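Long-range contacts in Crov588 (Cafeteriavirus, PDB 6NYR), which is of unknown function but folds as a circular leucine-rich-repeat protein built from FNIP repeats: residues T584-G589 with T606-G611; T540-G545 with T562-G567; L612-K617 with L630-Y635; N599-G604 with V622-L627. All coordinates share one frame; numbering follows the deposited sequence.

Contact 1 of 4, residues T584-G589 with T606-G611; sequences THLTFG and TYLTFG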
loop_
_atom_site.group_PDB
_atom_site.type_symbol
_atom_site.label_atom_id
_atom_site.label_comp_id
_atom_site.label_asym_id
_atom_site.label_seq_id
_atom_site.Cartn_x
_atom_site.Cartn_y
_atom_site.Cartn_z
ATOM N N THR A 584 14.552 23.024 -14.312
ATOM C CA THR A 584 13.107 23.083 -14.477
ATOM C C THR A 584 12.351 23.031 -13.157
ATOM O O THR A 584 11.257 23.595 -13.066
ATOM C CB THR A 584 12.606 21.935 -15.378
ATOM O OG1 THR A 584 12.998 20.670 -14.822
ATOM C CG2 THR A 584 13.144 22.070 -16.791
ATOM N N HIS A 585 12.911 22.390 -12.129
ATOM C CA HIS A 585 12.259 22.251 -10.831
ATOM C C HIS A 585 13.196 22.741 -9.737
ATOM O O HIS A 585 14.303 22.216 -9.584
ATOM C CB HIS A 585 11.868 20.791 -10.565
ATOM C CG HIS A 585 10.843 20.257 -11.513
ATOM N ND1 HIS A 585 11.082 20.107 -12.863
ATOM C CD2 HIS A 585 9.570 19.849 -11.307
ATOM C CE1 HIS A 585 9.997 19.626 -13.445
ATOM N NE2 HIS A 585 9.065 19.462 -12.524
ATOM N N LEU A 586 12.751 23.741 -8.976
ATOM C CA LEU A 586 13.535 24.297 -7.880
ATOM C C LEU A 586 12.686 24.365 -6.621
ATOM O O LEU A 586 11.577 24.910 -6.642
ATOM C CB LEU A 586 14.059 25.690 -8.238
ATOM C CG LEU A 586 14.846 26.452 -7.172
ATOM C CD1 LEU A 586 16.099 25.707 -6.778
ATOM C CD2 LEU A 586 15.184 27.851 -7.701
ATOM N N THR A 587 13.212 23.821 -5.524
ATOM C CA THR A 587 12.525 23.836 -4.237
ATOM C C THR A 587 13.478 24.345 -3.165
ATOM O O THR A 587 14.534 23.744 -2.934
ATOM C CB THR A 587 12.003 22.442 -3.858
ATOM O OG1 THR A 587 10.991 22.035 -4.788
ATOM C CG2 THR A 587 11.436 22.439 -2.437
ATOM N N PHE A 588 13.092 25.424 -2.491
ATOM C CA PHE A 588 13.836 25.921 -1.343
ATOM C C PHE A 588 13.319 25.285 -0.059
ATOM O O PHE A 588 12.141 24.935 0.055
ATOM C CB PHE A 588 13.725 27.444 -1.229
ATOM C CG PHE A 588 14.416 28.188 -2.333
ATOM C CD1 PHE A 588 15.792 28.331 -2.336
ATOM C CD2 PHE A 588 13.685 28.755 -3.364
ATOM C CE1 PHE A 588 16.431 29.014 -3.352
ATOM C CE2 PHE A 588 14.316 29.443 -4.379
ATOM C CZ PHE A 588 15.690 29.573 -4.374
ATOM N N GLY A 589 14.214 25.162 0.920
ATOM C CA GLY A 589 13.866 24.583 2.196
ATOM C C GLY A 589 13.241 25.583 3.149
ATOM O O GLY A 589 13.005 26.747 2.824
ATOM N N THR A 606 9.994 25.669 -14.686
ATOM C CA THR A 606 8.551 25.475 -14.711
ATOM C C THR A 606 7.932 25.343 -13.331
ATOM O O THR A 606 6.782 25.744 -13.143
ATOM C CB THR A 606 8.197 24.222 -15.528
ATOM O OG1 THR A 606 8.891 23.086 -14.989
ATOM C CG2 THR A 606 8.578 24.406 -16.991
ATOM N N TYR A 607 8.663 24.797 -12.364
ATOM C CA TYR A 607 8.151 24.553 -11.019
ATOM C C TYR A 607 9.048 25.262 -10.017
ATOM O O TYR A 607 10.256 25.007 -9.968
ATOM C CB TYR A 607 8.085 23.048 -10.741
ATOM C CG TYR A 607 6.842 22.397 -11.308
ATOM C CD1 TYR A 607 6.575 22.434 -12.670
ATOM C CD2 TYR A 607 5.943 21.735 -10.485
ATOM C CE1 TYR A 607 5.438 21.849 -13.194
ATOM C CE2 TYR A 607 4.806 21.141 -11.000
ATOM C CZ TYR A 607 4.560 21.197 -12.354
ATOM O OH TYR A 607 3.429 20.604 -12.868
ATOM N N LEU A 608 8.461 26.164 -9.237
ATOM C CA LEU A 608 9.182 26.920 -8.225
ATOM C C LEU A 608 8.443 26.810 -6.902
ATOM O O LEU A 608 7.245 27.107 -6.828
ATOM C CB LEU A 608 9.312 28.389 -8.631
ATOM C CG LEU A 608 10.130 29.284 -7.705
ATOM C CD1 LEU A 608 11.515 28.689 -7.514
ATOM C CD2 LEU A 608 10.211 30.686 -8.279
ATOM N N THR A 609 9.148 26.369 -5.865
ATOM C CA THR A 609 8.562 26.238 -4.538
ATOM C C THR A 609 9.460 26.926 -3.521
ATOM O O THR A 609 10.611 26.521 -3.327
ATOM C CB THR A 609 8.357 24.765 -4.165
ATOM O OG1 THR A 609 7.488 24.143 -5.120
ATOM C CG2 THR A 609 7.742 24.643 -2.775
ATOM N N PHE A 610 8.930 27.962 -2.875
ATOM C CA PHE A 610 9.574 28.588 -1.731
ATOM C C PHE A 610 9.148 27.871 -0.454
ATOM O O PHE A 610 8.079 27.258 -0.388
ATOM C CB PHE A 610 9.212 30.071 -1.657
ATOM C CG PHE A 610 9.682 30.862 -2.841
ATOM C CD1 PHE A 610 10.978 31.347 -2.900
ATOM C CD2 PHE A 610 8.829 31.114 -3.904
ATOM C CE1 PHE A 610 11.413 32.073 -3.993
ATOM C CE2 PHE A 610 9.260 31.837 -5.000
ATOM C CZ PHE A 610 10.552 32.314 -5.044
ATOM N N GLY A 611 10.003 27.943 0.558
ATOM C CA GLY A 611 9.781 27.260 1.815
ATOM C C GLY A 611 9.028 28.090 2.836
ATOM O O GLY A 611 8.437 29.126 2.527
HETATM O O HOH W 1 9.268 22.535 -7.569
#
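His585 lays its imidazole beside the root of the Tyr607 ring: His585 CD2 meets Tyr607 CB at 3.6 Å, and NE2 hangs over one face of the phenol near its rim. The two planes lie 20° apart but are slid along each other, with centroids 4.8 Å apart, so little ring area overlaps. ND1 of His585 shares a hydrogen bond with Thr584 OG1, which lies in the plane of the imidazole and fixes its rotation. Backbone bonds join the strands in parallel, Leu586 N to Tyr607 O, Thr609 N to Leu586 O and Phe588 N to Thr609 O. Thr584 O takes three donors: Tyr607 N nearly in line with the carbonyl, Thr606 N in the carbonyl plane on a lone pair, and Thr606 OG1 from above that plane at 3.1 Å. With chi1 at 56°, Thr606 OG1 is turned back over its own backbone to reach this oxygen. On the buried face Leu586 CD2 packs on Leu608 CD1 at 3.8 Å, and Phe588 CD2 meets Phe610 CD1 alongside. This register of like residues, turn after turn, is that of a leucine-rich-repeat solenoid.

Contact 2 of 4, residues T540-G545 with T562-G567; sequences THLTFG and THLEFG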
loop_
_atom_site.group_PDB
_atom_site.type_symbol
_atom_site.label_atom_id
_atom_site.label_comp_id
_atom_site.label_asym_id
_atom_site.label_seq_id
_atom_site.Cartn_x
_atom_site.Cartn_y
_atom_site.Cartn_z
ATOM N N THR A 540 21.276 15.407 -13.035
ATOM C CA THR A 540 19.970 16.020 -13.222
ATOM C C THR A 540 19.233 16.300 -11.921
ATOM O O THR A 540 18.400 17.210 -11.883
ATOM C CB THR A 540 19.082 15.115 -14.091
ATOM O OG1 THR A 540 18.848 13.877 -13.401
ATOM C CG2 THR A 540 19.736 14.839 -15.434
ATOM N N HIS A 541 19.516 15.550 -10.858
ATOM C CA HIS A 541 18.780 15.654 -9.605
ATOM C C HIS A 541 19.772 15.873 -8.473
ATOM O O HIS A 541 20.693 15.068 -8.286
ATOM C CB HIS A 541 17.937 14.400 -9.363
ATOM C CG HIS A 541 16.764 14.281 -10.283
ATOM N ND1 HIS A 541 16.898 14.023 -11.630
ATOM C CD2 HIS A 541 15.435 14.393 -10.051
ATOM C CE1 HIS A 541 15.702 13.982 -12.189
ATOM N NE2 HIS A 541 14.796 14.200 -11.251
ATOM N N LEU A 542 19.593 16.966 -7.732
ATOM C CA LEU A 542 20.465 17.305 -6.614
ATOM C C LEU A 542 19.594 17.674 -5.422
ATOM O O LEU A 542 18.785 18.604 -5.507
ATOM C CB LEU A 542 21.405 18.457 -6.976
ATOM C CG LEU A 542 22.397 18.876 -5.888
ATOM C CD1 LEU A 542 23.306 17.711 -5.519
ATOM C CD2 LEU A 542 23.218 20.084 -6.328
ATOM N N THR A 543 19.757 16.949 -4.322
ATOM C CA THR A 543 18.987 17.179 -3.107
ATOM C C THR A 543 19.946 17.424 -1.950
ATOM O O THR A 543 20.766 16.557 -1.624
ATOM C CB THR A 543 18.069 15.992 -2.804
ATOM O OG1 THR A 543 17.030 15.926 -3.789
ATOM C CG2 THR A 543 17.454 16.127 -1.416
ATOM N N PHE A 544 19.832 18.592 -1.324
ATOM C CA PHE A 544 20.639 18.907 -0.154
ATOM C C PHE A 544 19.904 18.497 1.118
ATOM O O PHE A 544 18.674 18.547 1.196
ATOM C CB PHE A 544 20.980 20.399 -0.105
ATOM C CG PHE A 544 22.033 20.798 -1.090
ATOM C CD1 PHE A 544 23.357 20.439 -0.887
ATOM C CD2 PHE A 544 21.704 21.522 -2.225
ATOM C CE1 PHE A 544 24.330 20.798 -1.798
ATOM C CE2 PHE A 544 22.680 21.880 -3.136
ATOM C CZ PHE A 544 23.988 21.515 -2.917
ATOM N N GLY A 545 20.683 18.104 2.124
ATOM C CA GLY A 545 20.146 17.644 3.384
ATOM C C GLY A 545 19.892 18.769 4.368
ATOM O O GLY A 545 19.963 19.956 4.044
ATOM N N THR A 562 18.335 19.580 -13.695
ATOM C CA THR A 562 16.936 19.923 -13.888
ATOM C C THR A 562 16.166 20.073 -12.581
ATOM O O THR A 562 15.241 20.888 -12.511
ATOM C CB THR A 562 16.241 18.849 -14.737
ATOM O OG1 THR A 562 16.429 17.563 -14.129
ATOM C CG2 THR A 562 16.814 18.819 -16.146
ATOM N N HIS A 563 16.534 19.320 -11.544
ATOM C CA HIS A 563 15.785 19.276 -10.292
ATOM C C HIS A 563 16.720 19.594 -9.136
ATOM O O HIS A 563 17.670 18.845 -8.876
ATOM C CB HIS A 563 15.140 17.900 -10.092
ATOM C CG HIS A 563 14.133 17.551 -11.141
ATOM N ND1 HIS A 563 14.445 17.484 -12.482
ATOM C CD2 HIS A 563 12.812 17.268 -11.047
ATOM C CE1 HIS A 563 13.359 17.170 -13.168
ATOM N NE2 HIS A 563 12.356 17.032 -12.320
ATOM N N LEU A 564 16.449 20.696 -8.439
ATOM C CA LEU A 564 17.270 21.130 -7.315
ATOM C C LEU A 564 16.400 21.343 -6.087
ATOM O O LEU A 564 15.424 22.098 -6.134
ATOM C CB LEU A 564 18.025 22.419 -7.654
ATOM C CG LEU A 564 18.845 23.032 -6.521
ATOM C CD1 LEU A 564 19.851 22.040 -5.962
ATOM C CD2 LEU A 564 19.551 24.297 -7.010
ATOM N N GLU A 565 16.765 20.685 -4.991
ATOM C CA GLU A 565 16.055 20.816 -3.720
ATOM C C GLU A 565 17.055 21.196 -2.636
ATOM O O GLU A 565 17.964 20.417 -2.325
ATOM C CB GLU A 565 15.322 19.525 -3.347
ATOM C CG GLU A 565 14.606 19.595 -2.002
ATOM C CD GLU A 565 13.846 18.322 -1.664
ATOM O OE1 GLU A 565 13.751 17.435 -2.540
ATOM O OE2 GLU A 565 13.367 18.199 -0.514
ATOM N N PHE A 566 16.899 22.399 -2.087
ATOM C CA PHE A 566 17.646 22.815 -0.909
ATOM C C PHE A 566 16.959 22.321 0.360
ATOM O O PHE A 566 15.740 22.130 0.399
ATOM C CB PHE A 566 17.779 24.339 -0.856
ATOM C CG PHE A 566 18.698 24.901 -1.893
ATOM C CD1 PHE A 566 20.062 24.670 -1.823
ATOM C CD2 PHE A 566 18.205 25.668 -2.934
ATOM C CE1 PHE A 566 20.911 25.182 -2.777
ATOM C CE2 PHE A 566 19.056 26.185 -3.891
ATOM C CZ PHE A 566 20.408 25.941 -3.811
ATOM N N GLY A 567 17.754 22.131 1.408
ATOM C CA GLY A 567 17.249 21.620 2.660
ATOM C C GLY A 567 16.838 22.692 3.647
ATOM O O GLY A 567 16.953 23.892 3.391
#
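His541 and His563 form an offset stack, centroids 4.1 Å apart and planes at 16°, on a parallel strand pair of the leucine-rich-repeat solenoid. NE2 of His541 sits over the centre of the His563 ring, and His563 CB lies over a face of the His541 ring in a CH-pi contact. Each imidazole is held in rotation by the threonine before it, Thr540 OG1 with His541 ND1 and Thr562 OG1 with His563 ND1, both at 2.6 Å with the oxygen in the ring plane. Farther along the same face Thr543 and Glu565 run side by side, the extended glutamate placing Glu565 OE1 3.8 Å from Thr543 OG1. On the opposite face of the strand pair Leu542 CD2 touches Leu564 CD1, while the rings of Phe544 and Phe566 lie within 4° of parallel but slid apart, CD2 of Phe544 at 3.6 Å from CD1 of Phe566. The backbone sets this spacing: Leu542 N bonds to His563 O, Glu565 N to Leu542 O and Phe544 N to Glu565 O. His519 and His585 continue the row of stacked rings outward. Just before the strand, Thr540 O accepts both His563 N at 2.8 Å and Thr562 N at 3.0 Å.

Contact 3 of 4, residues L612-K617 with L630-Y635; sequences LRFNQK and LTFGWY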
loop_
_atom_site.group_PDB
_atom_site.type_symbol
_atom_site.label_atom_id
_atom_site.label_comp_id
_atom_site.label_asym_id
_atom_site.label_seq_id
_atom_site.Cartn_x
_atom_site.Cartn_y
_atom_site.Cartn_z
ATOM N N LEU A 612 9.086 27.633 4.090
ATOM C CA LEU A 612 8.207 28.162 5.130
ATOM C C LEU A 612 8.456 29.645 5.374
ATOM O O LEU A 612 7.510 30.436 5.457
ATOM C CB LEU A 612 8.398 27.363 6.423
ATOM C CG LEU A 612 7.468 27.651 7.599
ATOM C CD1 LEU A 612 7.373 26.422 8.514
ATOM C CD2 LEU A 612 7.916 28.855 8.414
ATOM N N ARG A 613 9.718 30.040 5.496
ATOM C CA ARG A 613 10.058 31.362 6.006
ATOM C C ARG A 613 10.274 32.415 4.922
ATOM O O ARG A 613 10.504 33.581 5.260
ATOM C CB ARG A 613 11.315 31.268 6.884
ATOM C CG ARG A 613 11.107 30.465 8.161
ATOM C CD ARG A 613 12.350 30.420 9.042
ATOM N NE ARG A 613 12.035 29.920 10.379
ATOM C CZ ARG A 613 11.455 30.646 11.331
ATOM N NH1 ARG A 613 11.125 31.908 11.095
ATOM N NH2 ARG A 613 11.207 30.111 12.519
ATOM N N PHE A 614 10.185 32.057 3.643
ATOM C CA PHE A 614 10.444 33.029 2.587
ATOM C C PHE A 614 9.381 34.124 2.594
ATOM O O PHE A 614 8.181 33.841 2.662
ATOM C CB PHE A 614 10.480 32.355 1.216
ATOM C CG PHE A 614 10.675 33.321 0.078
ATOM C CD1 PHE A 614 11.951 33.683 -0.331
ATOM C CD2 PHE A 614 9.586 33.879 -0.569
ATOM C CE1 PHE A 614 12.130 34.574 -1.371
ATOM C CE2 PHE A 614 9.765 34.776 -1.610
ATOM C CZ PHE A 614 11.038 35.119 -2.006
ATOM N N ASN A 615 9.824 35.377 2.511
ATOM C CA ASN A 615 8.925 36.522 2.619
ATOM C C ASN A 615 9.600 37.775 2.075
ATOM O O ASN A 615 9.730 38.779 2.783
ATOM C CB ASN A 615 8.498 36.712 4.077
ATOM C CG ASN A 615 7.444 37.801 4.253
ATOM O OD1 ASN A 615 7.217 38.282 5.362
ATOM N ND2 ASN A 615 6.810 38.197 3.161
ATOM N N GLN A 616 10.039 37.717 0.818
ATOM C CA GLN A 616 10.668 38.840 0.134
ATOM C C GLN A 616 9.805 39.258 -1.049
ATOM O O GLN A 616 9.162 38.425 -1.694
ATOM C CB GLN A 616 12.072 38.470 -0.356
ATOM C CG GLN A 616 13.001 37.979 0.739
ATOM C CD GLN A 616 13.352 39.062 1.736
ATOM O OE1 GLN A 616 13.577 40.214 1.365
ATOM N NE2 GLN A 616 13.386 38.699 3.013
ATOM N N LYS A 617 9.797 40.559 -1.332
ATOM C CA LYS A 617 8.967 41.081 -2.410
ATOM C C LYS A 617 9.394 40.488 -3.749
ATOM O O LYS A 617 10.578 40.229 -3.984
ATOM C CB LYS A 617 9.063 42.609 -2.451
ATOM C CG LYS A 617 10.467 43.135 -2.720
ATOM C CD LYS A 617 10.462 44.632 -3.015
ATOM C CE LYS A 617 11.772 45.065 -3.667
ATOM N NZ LYS A 617 11.765 46.508 -4.048
ATOM N N LEU A 630 3.753 27.910 -9.191
ATOM C CA LEU A 630 4.440 28.734 -8.205
ATOM C C LEU A 630 3.826 28.478 -6.840
ATOM O O LEU A 630 2.617 28.658 -6.659
ATOM C CB LEU A 630 4.332 30.215 -8.563
ATOM C CG LEU A 630 4.967 31.194 -7.573
ATOM C CD1 LEU A 630 6.445 30.897 -7.396
ATOM C CD2 LEU A 630 4.742 32.628 -8.025
ATOM N N THR A 631 4.651 28.061 -5.886
ATOM C CA THR A 631 4.192 27.740 -4.544
ATOM C C THR A 631 4.970 28.551 -3.517
ATOM O O THR A 631 6.207 28.536 -3.510
ATOM C CB THR A 631 4.344 26.244 -4.252
ATOM O OG1 THR A 631 3.575 25.491 -5.199
ATOM C CG2 THR A 631 3.862 25.926 -2.844
ATOM N N PHE A 632 4.240 29.254 -2.660
ATOM C CA PHE A 632 4.809 30.002 -1.553
ATOM C C PHE A 632 4.524 29.281 -0.242
ATOM O O PHE A 632 3.654 28.410 -0.157
ATOM C CB PHE A 632 4.237 31.416 -1.493
ATOM C CG PHE A 632 4.725 32.306 -2.586
ATOM C CD1 PHE A 632 5.980 32.889 -2.516
ATOM C CD2 PHE A 632 3.933 32.556 -3.696
ATOM C CE1 PHE A 632 6.431 33.709 -3.530
ATOM C CE2 PHE A 632 4.382 33.372 -4.708
ATOM C CZ PHE A 632 5.630 33.947 -4.624
ATOM N N GLY A 633 5.261 29.676 0.793
ATOM C CA GLY A 633 5.192 29.029 2.084
ATOM C C GLY A 633 4.267 29.748 3.057
ATOM O O GLY A 633 3.594 30.720 2.730
ATOM N N TRP A 634 4.269 29.230 4.291
ATOM C CA TRP A 634 3.381 29.730 5.340
ATOM C C TRP A 634 3.562 31.225 5.555
ATOM O O TRP A 634 2.587 31.983 5.567
ATOM C CB TRP A 634 3.683 28.943 6.618
ATOM C CG TRP A 634 2.681 28.984 7.721
ATOM C CD1 TRP A 634 1.450 29.567 7.710
ATOM C CD2 TRP A 634 2.835 28.391 9.017
ATOM N NE1 TRP A 634 0.829 29.381 8.923
ATOM C CE2 TRP A 634 1.660 28.660 9.742
ATOM C CE3 TRP A 634 3.856 27.660 9.634
ATOM C CZ2 TRP A 634 1.475 28.220 11.052
ATOM C CZ3 TRP A 634 3.672 27.229 10.934
ATOM C CH2 TRP A 634 2.492 27.513 11.631
ATOM N N TYR A 635 4.805 31.672 5.698
ATOM C CA TYR A 635 5.080 33.026 6.159
ATOM C C TYR A 635 5.130 34.059 5.035
ATOM O O TYR A 635 5.364 35.240 5.313
ATOM C CB TYR A 635 6.406 33.047 6.938
ATOM C CG TYR A 635 6.357 32.353 8.289
ATOM C CD1 TYR A 635 5.173 31.824 8.781
ATOM C CD2 TYR A 635 7.496 32.241 9.075
ATOM C CE1 TYR A 635 5.123 31.196 10.014
ATOM C CE2 TYR A 635 7.457 31.615 10.313
ATOM C CZ TYR A 635 6.266 31.094 10.776
ATOM O OH TYR A 635 6.212 30.469 12.001
#
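Leu612 makes the main apolar contact, pressing its CD2 methyl onto one face of the Tyr635 ring. In this CH-pi contact Leu612 CD2 is 3.5 Å from the centroid of the Tyr635 ring and 16° off the normal. The other methyl, Leu612 CD1, meets the edge of the indole at Trp634 CE3, 3.9 Å away and near the indole plane. With CG anti to the backbone N (chi1 -174°), Leu612 turns its branch back to the neighbouring loop and divides its two methyls between the aromatic residues. Deeper in, Phe614 CE2 approaches the edge of the Phe632 ring at Phe632 CE1, 4.0 Å away, the two side chains crossing at an angle.

The polar part is a single backbone hydrogen bond, Tyr635 N to Leu612 O at 3.0 Å. It holds Tyr635 close enough for Tyr635 CB to rest 3.2 Å from Leu612 O. The cationic group of Arg613 runs alongside the same tyrosine: Arg613 NH1 reaches the ring edge in plane, 3.8 Å from Tyr635 CE2, while CE2 in turn lies over a face of the guanidinium. The two planes stand 78° apart, so this is an edge approach and not a stack. Asn615 lies against the Tyr635 carbonyl, and its OD1 is hydrogen-bonded to a glycerol, probably from the crystallisation liquor.

The segments lie on successive turns of the leucine-rich-repeat solenoid. Residues 612-617 follow strand 607-609, and residues 632-635 leave strand 629-631. Phe632 also meets Phe610 and packs on Leu652 and Ile654 of strand 651-655, while Phe614 stacks with Phe610.

Contact 4 of 4, residues N599-G604 with V622-L627; sequences NVLPNG and VLPCSL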
loop_
_atom_site.group_PDB
_atom_site.type_symbol
_atom_site.label_atom_id
_atom_site.label_comp_id
_atom_site.label_asym_id
_atom_site.label_seq_id
_atom_site.Cartn_x
_atom_site.Cartn_y
_atom_site.Cartn_z
ATOM N N ASN A 599 17.001 38.154 -13.403
ATOM C CA ASN A 599 17.997 37.385 -14.146
ATOM C C ASN A 599 18.723 36.370 -13.262
ATOM O O ASN A 599 19.868 36.000 -13.539
ATOM C CB ASN A 599 19.013 38.320 -14.813
ATOM C CG ASN A 599 18.368 39.273 -15.814
ATOM O OD1 ASN A 599 17.451 38.900 -16.549
ATOM N ND2 ASN A 599 18.839 40.517 -15.832
ATOM N N VAL A 600 18.063 35.907 -12.206
ATOM C CA VAL A 600 18.616 34.915 -11.292
ATOM C C VAL A 600 17.963 33.551 -11.485
ATOM O O VAL A 600 18.648 32.532 -11.579
ATOM C CB VAL A 600 18.480 35.387 -9.826
ATOM C CG1 VAL A 600 18.908 34.288 -8.868
ATOM C CG2 VAL A 600 19.293 36.654 -9.596
ATOM N N LEU A 601 16.639 33.513 -11.527
ATOM C CA LEU A 601 15.916 32.263 -11.738
ATOM C C LEU A 601 15.917 31.920 -13.222
ATOM O O LEU A 601 15.494 32.750 -14.036
ATOM C CB LEU A 601 14.486 32.391 -11.229
ATOM C CG LEU A 601 14.292 32.723 -9.750
ATOM C CD1 LEU A 601 12.809 32.841 -9.419
ATOM C CD2 LEU A 601 14.931 31.669 -8.868
ATOM N N PRO A 602 16.391 30.739 -13.618
ATOM C CA PRO A 602 16.370 30.377 -15.043
ATOM C C PRO A 602 14.980 30.528 -15.644
ATOM O O PRO A 602 13.986 30.078 -15.070
ATOM C CB PRO A 602 16.826 28.913 -15.046
ATOM C CG PRO A 602 17.639 28.764 -13.808
ATOM C CD PRO A 602 17.053 29.710 -12.790
ATOM N N ASN A 603 14.916 31.171 -16.814
ATOM C CA ASN A 603 13.626 31.448 -17.438
ATOM C C ASN A 603 12.893 30.171 -17.833
ATOM O O ASN A 603 11.658 30.169 -17.902
ATOM C CB ASN A 603 13.824 32.344 -18.663
ATOM C CG ASN A 603 13.894 33.816 -18.304
ATOM O OD1 ASN A 603 13.002 34.346 -17.634
ATOM N ND2 ASN A 603 14.956 34.485 -18.739
ATOM N N GLY A 604 13.619 29.087 -18.092
ATOM C CA GLY A 604 12.990 27.831 -18.444
ATOM C C GLY A 604 12.435 27.046 -17.283
ATOM O O GLY A 604 11.862 25.969 -17.478
ATOM N N VAL A 622 11.501 39.001 -12.466
ATOM C CA VAL A 622 12.167 38.138 -11.503
ATOM C C VAL A 622 11.755 36.683 -11.688
ATOM O O VAL A 622 12.595 35.783 -11.676
ATOM C CB VAL A 622 11.868 38.629 -10.068
ATOM C CG1 VAL A 622 12.357 37.626 -9.046
ATOM C CG2 VAL A 622 12.499 40.000 -9.831
ATOM N N LEU A 623 10.465 36.434 -11.863
ATOM C CA LEU A 623 9.966 35.070 -11.998
ATOM C C LEU A 623 10.244 34.541 -13.404
ATOM O O LEU A 623 10.188 35.299 -14.377
ATOM C CB LEU A 623 8.469 35.028 -11.713
ATOM C CG LEU A 623 8.077 35.279 -10.257
ATOM C CD1 LEU A 623 6.571 35.144 -10.075
ATOM C CD2 LEU A 623 8.801 34.334 -9.315
ATOM N N PRO A 624 10.557 33.253 -13.535
ATOM C CA PRO A 624 10.893 32.706 -14.859
ATOM C C PRO A 624 9.749 32.830 -15.857
ATOM O O PRO A 624 8.575 32.669 -15.511
ATOM C CB PRO A 624 11.228 31.235 -14.566
ATOM C CG PRO A 624 11.653 31.225 -13.124
ATOM C CD PRO A 624 10.778 32.271 -12.454
ATOM N N CYS A 625 10.115 33.083 -17.120
ATOM C CA CYS A 625 9.142 33.275 -18.186
ATOM C C CYS A 625 8.430 31.996 -18.610
ATOM O O CYS A 625 7.440 32.081 -19.346
ATOM C CB CYS A 625 9.820 33.872 -19.420
ATOM S SG CYS A 625 10.629 35.459 -19.154
ATOM N N SER A 626 8.914 30.826 -18.205
ATOM C CA SER A 626 8.239 29.572 -18.517
ATOM C C SER A 626 7.459 29.018 -17.341
ATOM O O SER A 626 6.856 27.945 -17.461
ATOM C CB SER A 626 9.241 28.509 -18.983
ATOM O OG SER A 626 9.623 28.714 -20.325
ATOM N N LEU A 627 7.448 29.718 -16.218
ATOM C CA LEU A 627 6.957 29.131 -14.984
ATOM C C LEU A 627 5.472 28.825 -15.080
ATOM O O LEU A 627 4.680 29.663 -15.527
ATOM C CB LEU A 627 7.223 30.066 -13.812
ATOM C CG LEU A 627 6.952 29.410 -12.455
ATOM C CD1 LEU A 627 8.162 29.586 -11.561
ATOM C CD2 LEU A 627 5.712 30.005 -11.835
HETATM O O HOH W 2 15.405 36.141 -11.201
#
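The Asn603 amide, the flat side group of this contact, turns its oxygen to the next loop: Asn603 OD1 accepts Cys625 N at 3.2 Å in the carbonyl plane, on a lone pair, with an N-H...O angle of 151°. Its chi1 of -84° sets CG anti to the carbonyl carbon and carries OD1 across to Cys625. The pyrrolidine of Pro624 presents Pro624 CG to Leu601 CB at 3.6 Å and Pro624 CD to Leu601 CD1 at 3.7 Å, the two side chains meeting at a slant. Its CB and CG also rest close to Pro602 O. The Asn603 carbonyl oxygen, Asn603 O, accepts Ser626 N at 2.8 Å, so the backbone and side chain of one asparagine grip two consecutive NH groups. Those NH groups belong to the type I beta turn from Pro624 to Leu627, closed by Leu627 N to Pro624 O. A water bridges the loops farther back, accepting from Val600 N and donating to Val622 O, each at 2.9 Å. Leu601 and Leu623 both reach inward to Leu608 of strand 607-609. The chemistry is thus mixed: Leu601 and Pro624 pack apolar groups, Asn603 makes the direct polar bonds at the exposed end, and the water joins the backbones of the buried valines, linking successive solenoid loops.

Overall arrangement
Starting from the N-terminal side, contact 2 closes the loop between strands 541-543 and 563-565. Contact 1 does the same two turns farther on, for strands 585-587 and 607-609, and the two follow in series; strand 563-565 bonds directly to strand 585-587. Contact 4 opens within the loop of contact 1 and crosses it, tying the loop before strand 607-609 to the loop after it; Leu601 and Leu627 pack on Leu608. Contact 3 starts after contact 1 has closed and crosses contact 4, joining the loop after strand 607-609 to the end of strand 629-631. Together they link the strands and connecting loops of successive turns along one arc of the ring.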